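LS-24 (Lathyrus sativus, PDB 3LP9) possibly acts in the response to oxidative stress and in polyamine biosynthesis, probably binding hemin as a monomer and spermine as a dimer. Local coordinates at residues N7-S12 and A18-N23; T45-G50 and Y62-S67. One frame throughout, in Å; residues are numbered along the deposited sequence.

Contact 1: residues N7-S12 and A18-N23. With CA (calcium ion), chain E.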
# COMPACT_ATOMS: atom_id res chain seq x y z
N ASN A 7 -4.31 18.46 1.10
CA ASN A 7 -3.25 17.56 1.50
C ASN A 7 -2.26 17.30 0.40
O ASN A 7 -1.17 16.83 0.69
CB ASN A 7 -3.89 16.26 2.01
CG ASN A 7 -2.95 15.40 2.82
OD1 ASN A 7 -1.96 15.86 3.41
ND2 ASN A 7 -3.29 14.13 2.88
N ALA A 8 -2.59 17.61 -0.86
CA ALA A 8 -1.70 17.43 -1.98
C ALA A 8 -2.14 18.35 -3.13
O ALA A 8 -3.28 18.73 -3.17
CB ALA A 8 -1.66 15.98 -2.44
N ALA A 9 -1.24 18.69 -4.07
CA ALA A 9 -1.60 19.47 -5.21
C ALA A 9 -0.57 19.28 -6.29
O ALA A 9 0.60 19.09 -6.01
CB ALA A 9 -1.66 20.97 -4.84
N PHE A 10 -0.99 19.39 -7.55
CA PHE A 10 -0.04 19.46 -8.65
C PHE A 10 -0.59 20.27 -9.83
O PHE A 10 -1.78 20.43 -9.99
CB PHE A 10 0.45 18.05 -9.03
CG PHE A 10 -0.53 17.21 -9.80
CD1 PHE A 10 -1.12 16.10 -9.20
CD2 PHE A 10 -0.74 17.44 -11.20
CE1 PHE A 10 -1.99 15.26 -9.97
CE2 PHE A 10 -1.59 16.63 -11.97
CZ PHE A 10 -2.20 15.55 -11.36
N ARG A 11 0.31 20.84 -10.60
CA ARG A 11 -0.04 21.60 -11.76
C ARG A 11 -0.43 20.73 -12.99
O ARG A 11 0.28 19.77 -13.38
CB ARG A 11 1.13 22.55 -12.13
CG ARG A 11 0.69 23.61 -13.16
CD ARG A 11 1.78 24.38 -13.76
NE ARG A 11 2.91 23.54 -13.93
CZ ARG A 11 4.15 23.94 -13.77
NH1 ARG A 11 4.41 25.20 -13.44
NH2 ARG A 11 5.14 23.07 -13.90
N SER A 12 -1.54 21.11 -13.63
CA SER A 12 -1.97 20.42 -14.85
C SER A 12 -1.17 20.90 -16.06
O SER A 12 -0.68 22.02 -16.07
CB SER A 12 -3.44 20.63 -15.10
OG SER A 12 -3.85 19.88 -16.23
N ALA A 18 -5.09 23.12 -11.88
CA ALA A 18 -4.36 22.40 -10.87
C ALA A 18 -5.32 21.43 -10.14
O ALA A 18 -6.49 21.72 -10.00
CB ALA A 18 -3.72 23.35 -9.93
N TYR A 19 -4.81 20.26 -9.73
CA TYR A 19 -5.57 19.26 -8.95
C TYR A 19 -5.20 19.40 -7.45
O TYR A 19 -4.01 19.48 -7.07
CB TYR A 19 -5.23 17.84 -9.47
CG TYR A 19 -5.60 17.57 -10.90
CD1 TYR A 19 -6.82 16.94 -11.21
CD2 TYR A 19 -4.75 17.93 -11.95
CE1 TYR A 19 -7.19 16.65 -12.56
CE2 TYR A 19 -5.10 17.65 -13.29
CZ TYR A 19 -6.33 17.01 -13.58
OH TYR A 19 -6.77 16.79 -14.87
N PHE A 20 -6.22 19.47 -6.59
CA PHE A 20 -6.01 19.64 -5.15
C PHE A 20 -6.56 18.38 -4.56
O PHE A 20 -7.67 17.96 -4.93
CB PHE A 20 -6.80 20.85 -4.58
CG PHE A 20 -6.30 22.21 -5.01
CD1 PHE A 20 -5.13 22.38 -5.72
CD2 PHE A 20 -7.01 23.35 -4.65
CE1 PHE A 20 -4.69 23.60 -6.07
CE2 PHE A 20 -6.57 24.57 -4.99
CZ PHE A 20 -5.39 24.68 -5.74
N PHE A 21 -5.80 17.75 -3.69
CA PHE A 21 -6.26 16.55 -3.05
C PHE A 21 -6.60 16.78 -1.58
O PHE A 21 -5.79 17.29 -0.81
CB PHE A 21 -5.25 15.40 -3.25
CG PHE A 21 -4.97 15.10 -4.69
CD1 PHE A 21 -5.86 14.35 -5.44
CD2 PHE A 21 -3.87 15.64 -5.31
CE1 PHE A 21 -5.65 14.14 -6.80
CE2 PHE A 21 -3.63 15.45 -6.67
CZ PHE A 21 -4.54 14.68 -7.43
N ILE A 22 -7.82 16.42 -1.24
CA ILE A 22 -8.38 16.68 0.10
C ILE A 22 -9.01 15.40 0.57
O ILE A 22 -9.81 14.82 -0.16
CB ILE A 22 -9.50 17.76 0.08
CG1 ILE A 22 -9.13 18.92 -0.85
CG2 ILE A 22 -9.86 18.26 1.52
CD1 ILE A 22 -10.20 19.89 -1.03
N ASN A 23 -8.66 14.96 1.79
CA ASN A 23 -9.16 13.68 2.31
C ASN A 23 -8.91 12.58 1.27
O ASN A 23 -7.80 12.39 0.84
CB ASN A 23 -10.64 13.79 2.76
CG ASN A 23 -10.83 14.87 3.83
OD1 ASN A 23 -9.91 15.17 4.60
ND2 ASN A 23 -12.02 15.46 3.87
CA CA E . 0.43 16.45 2.57
O HOH W 1 -5.14 13.22 1.00
O HOH W 2 -6.37 19.41 -16.23
O HOH W 3 1.34 13.98 3.77
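Phe-21 O accepts two backbone bonds, from Asn-7 N at 2.7 Å and from Ala-8 N at 3.2 Å, which makes a classic beta bulge at the start of this antiparallel hairpin. Phe-21 N closes the bulge by donating to Ala-8 O almost straight (176°); beyond it Phe-10 and Tyr-19 exchange N-H and C=O. An asparagine suits position 7 because its OD1 joins its backbone O on the calcium ion while ND2 remains to donate to a water, which in turn donates to Asn-23 O; OD1 is also hydrogen-bonded to Thr-1. A second water joins Ser-12 OG to Tyr-19 OH, while Lys-14 N also bonds that serine oxygen. With CG set between its backbone N and carbonyl carbon (chi1 75°), Phe-10 brings CE2 within 3.4 Å of Tyr-19 CD2 and CD1 to the edge of the Phe-21 ring; Tyr-19 CB makes a CH-pi contact over one face of the Phe-10 ring. Without this ring, as with an alanine here, Tyr-19 and Phe-21 would probably lose their shared neighbour and be freer to shift. Strand 66-69 covers this aromatic side, strand 176-179 packs against Ala-9 and Ala-18 on the other, and strand 25-30 continues the sheet beyond strand 17-22.

Contact 2: residues T45-G50 and Y62-S67. With CA (calcium ion), chain E.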
# COMPACT_ATOMS: atom_id res chain seq x y z
N THR A 45 -14.78 15.23 -5.52
CA THR A 45 -15.23 13.88 -5.82
C THR A 45 -14.11 12.91 -5.50
O THR A 45 -12.92 13.25 -5.64
CB THR A 45 -15.80 13.82 -7.27
OG1 THR A 45 -15.72 12.49 -7.80
CG2 THR A 45 -15.00 14.68 -8.15
N PRO A 46 -14.47 11.69 -5.05
CA PRO A 46 -13.48 10.62 -4.76
C PRO A 46 -12.46 10.36 -5.84
O PRO A 46 -12.76 10.32 -7.03
CB PRO A 46 -14.33 9.40 -4.50
CG PRO A 46 -15.63 9.99 -3.99
CD PRO A 46 -15.85 11.23 -4.81
N VAL A 47 -11.23 10.20 -5.39
CA VAL A 47 -10.14 9.79 -6.26
C VAL A 47 -10.49 8.47 -6.96
O VAL A 47 -10.03 8.25 -8.11
CB VAL A 47 -8.86 9.61 -5.40
CG1 VAL A 47 -7.67 9.30 -6.28
CG2 VAL A 47 -8.66 10.91 -4.54
N ARG A 48 -11.29 7.63 -6.29
CA ARG A 48 -11.50 6.26 -6.79
C ARG A 48 -12.45 6.34 -7.97
O ARG A 48 -12.43 5.48 -8.84
CB ARG A 48 -12.08 5.34 -5.71
CG ARG A 48 -13.50 5.73 -5.32
CD ARG A 48 -13.99 5.02 -4.13
NE ARG A 48 -13.10 5.28 -3.02
CZ ARG A 48 -13.40 6.00 -1.95
NH1 ARG A 48 -14.63 6.53 -1.83
NH2 ARG A 48 -12.48 6.19 -1.01
N ASP A 49 -13.27 7.42 -7.99
CA ASP A 49 -14.34 7.67 -9.00
C ASP A 49 -13.76 8.52 -10.12
O ASP A 49 -14.01 8.25 -11.31
CB ASP A 49 -15.57 8.36 -8.41
CG ASP A 49 -16.29 7.52 -7.40
OD1 ASP A 49 -16.27 6.29 -7.50
OD2 ASP A 49 -16.90 8.09 -6.50
N GLY A 50 -12.96 9.52 -9.74
CA GLY A 50 -12.36 10.41 -10.70
C GLY A 50 -11.28 9.84 -11.57
O GLY A 50 -11.20 10.14 -12.76
N TYR A 62 -7.65 5.52 0.23
CA TYR A 62 -7.29 6.50 1.26
C TYR A 62 -7.02 7.92 0.74
O TYR A 62 -6.82 8.85 1.54
CB TYR A 62 -6.10 5.92 2.03
CG TYR A 62 -6.50 4.72 2.84
CD1 TYR A 62 -7.45 4.83 3.88
CD2 TYR A 62 -5.99 3.45 2.57
CE1 TYR A 62 -7.84 3.75 4.61
CE2 TYR A 62 -6.36 2.36 3.32
CZ TYR A 62 -7.28 2.51 4.34
OH TYR A 62 -7.69 1.42 5.10
N GLY A 63 -7.01 8.09 -0.59
CA GLY A 63 -6.71 9.37 -1.21
C GLY A 63 -5.20 9.50 -1.40
O GLY A 63 -4.48 8.51 -1.31
N ILE A 64 -4.74 10.73 -1.66
CA ILE A 64 -3.35 11.04 -2.02
C ILE A 64 -2.85 12.13 -1.10
O ILE A 64 -3.51 13.17 -0.98
CB ILE A 64 -3.26 11.55 -3.52
CG1 ILE A 64 -3.64 10.41 -4.50
CG2 ILE A 64 -1.87 12.23 -3.85
CD1 ILE A 64 -3.77 10.82 -5.91
N ASP A 65 -1.68 11.95 -0.47
CA ASP A 65 -1.21 12.97 0.50
C ASP A 65 -0.03 13.83 0.10
O ASP A 65 0.27 14.76 0.77
CB ASP A 65 -0.98 12.33 1.84
CG ASP A 65 0.13 11.31 1.81
OD1 ASP A 65 1.12 11.48 0.99
OD2 ASP A 65 0.07 10.41 2.68
N CYS A 66 0.62 13.54 -1.01
CA CYS A 66 1.65 14.39 -1.56
C CYS A 66 1.70 14.05 -3.07
O CYS A 66 1.22 12.97 -3.49
CB CYS A 66 3.00 14.14 -0.88
SG CYS A 66 4.38 15.23 -1.49
N SER A 67 2.22 14.99 -3.86
CA SER A 67 2.31 14.85 -5.32
C SER A 67 3.14 15.91 -5.97
O SER A 67 3.53 16.86 -5.34
CB SER A 67 0.92 14.88 -5.98
OG SER A 67 0.28 16.12 -5.82
CA CA E . 0.43 16.45 2.57
O HOH W 3 1.34 13.98 3.77
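The backbones come nearest at Val-47 and Gly-63, 6.1 Å between CA atoms, where the short helix 47-50 begins and the helix 58-62 has just ended. Gly-63 leaves helical geometry with a positive phi; at 87° and this psi any side chain would collide with the Tyr-62 carbonyl oxygen, which is why a glycine fits. Its bare CA is also what meets the valine, at 4.2 Å from Val-47 CG2. The other branch, CG1, lies anti to the backbone N (chi1 -175°) and approaches Ile-64 CD1, again at 4.2 Å. A branched valine suits the place because each methyl has its own partner. Pro-46 occupies the N-cap position before the helix, and its O accepts from both Asp-49 N and Gly-50 N.

In the hemopexin beta-propeller, the chain passes here from the outer edge of one blade to the innermost strand of the next. Strand 43-46 and its helix finish the first blade, and after Ile-64 the chain heads into strand 66-69 near the central axis. Just before it, Asp-65 O binds the calcium ion at 2.5 Å, together with Asn-7, Asp-121 and Asp-175, while its OD2 accepts from Glu-80 N. Ile-64 also touches Ala-8 and Phe-21 of the first blade. Farther out, Tyr-62 OH is hydrogen-bonded to Lys-103 N of the second subunit, and its ring makes a cation-pi contact with that lysine.

Both contacts are buried, but contact 1 lies nearer the centre of the chain, its own centre about 6 Å away against about 13 Å for contact 2. Contact 1 is a broad union within one sheet, made by backbone hydrogen bonds and aromatic rings; contact 2 is a small apolar touch between the close of the first blade and the entry to the next. They meet directly: Cys-66 N approaches Ala-8 CB, and Asn-7 ND2 lies against Asp-65 CB. Both share the calcium ion and one of its waters. At its outer end contact 2 borders the second subunit, whereas contact 1 stays within its own chain.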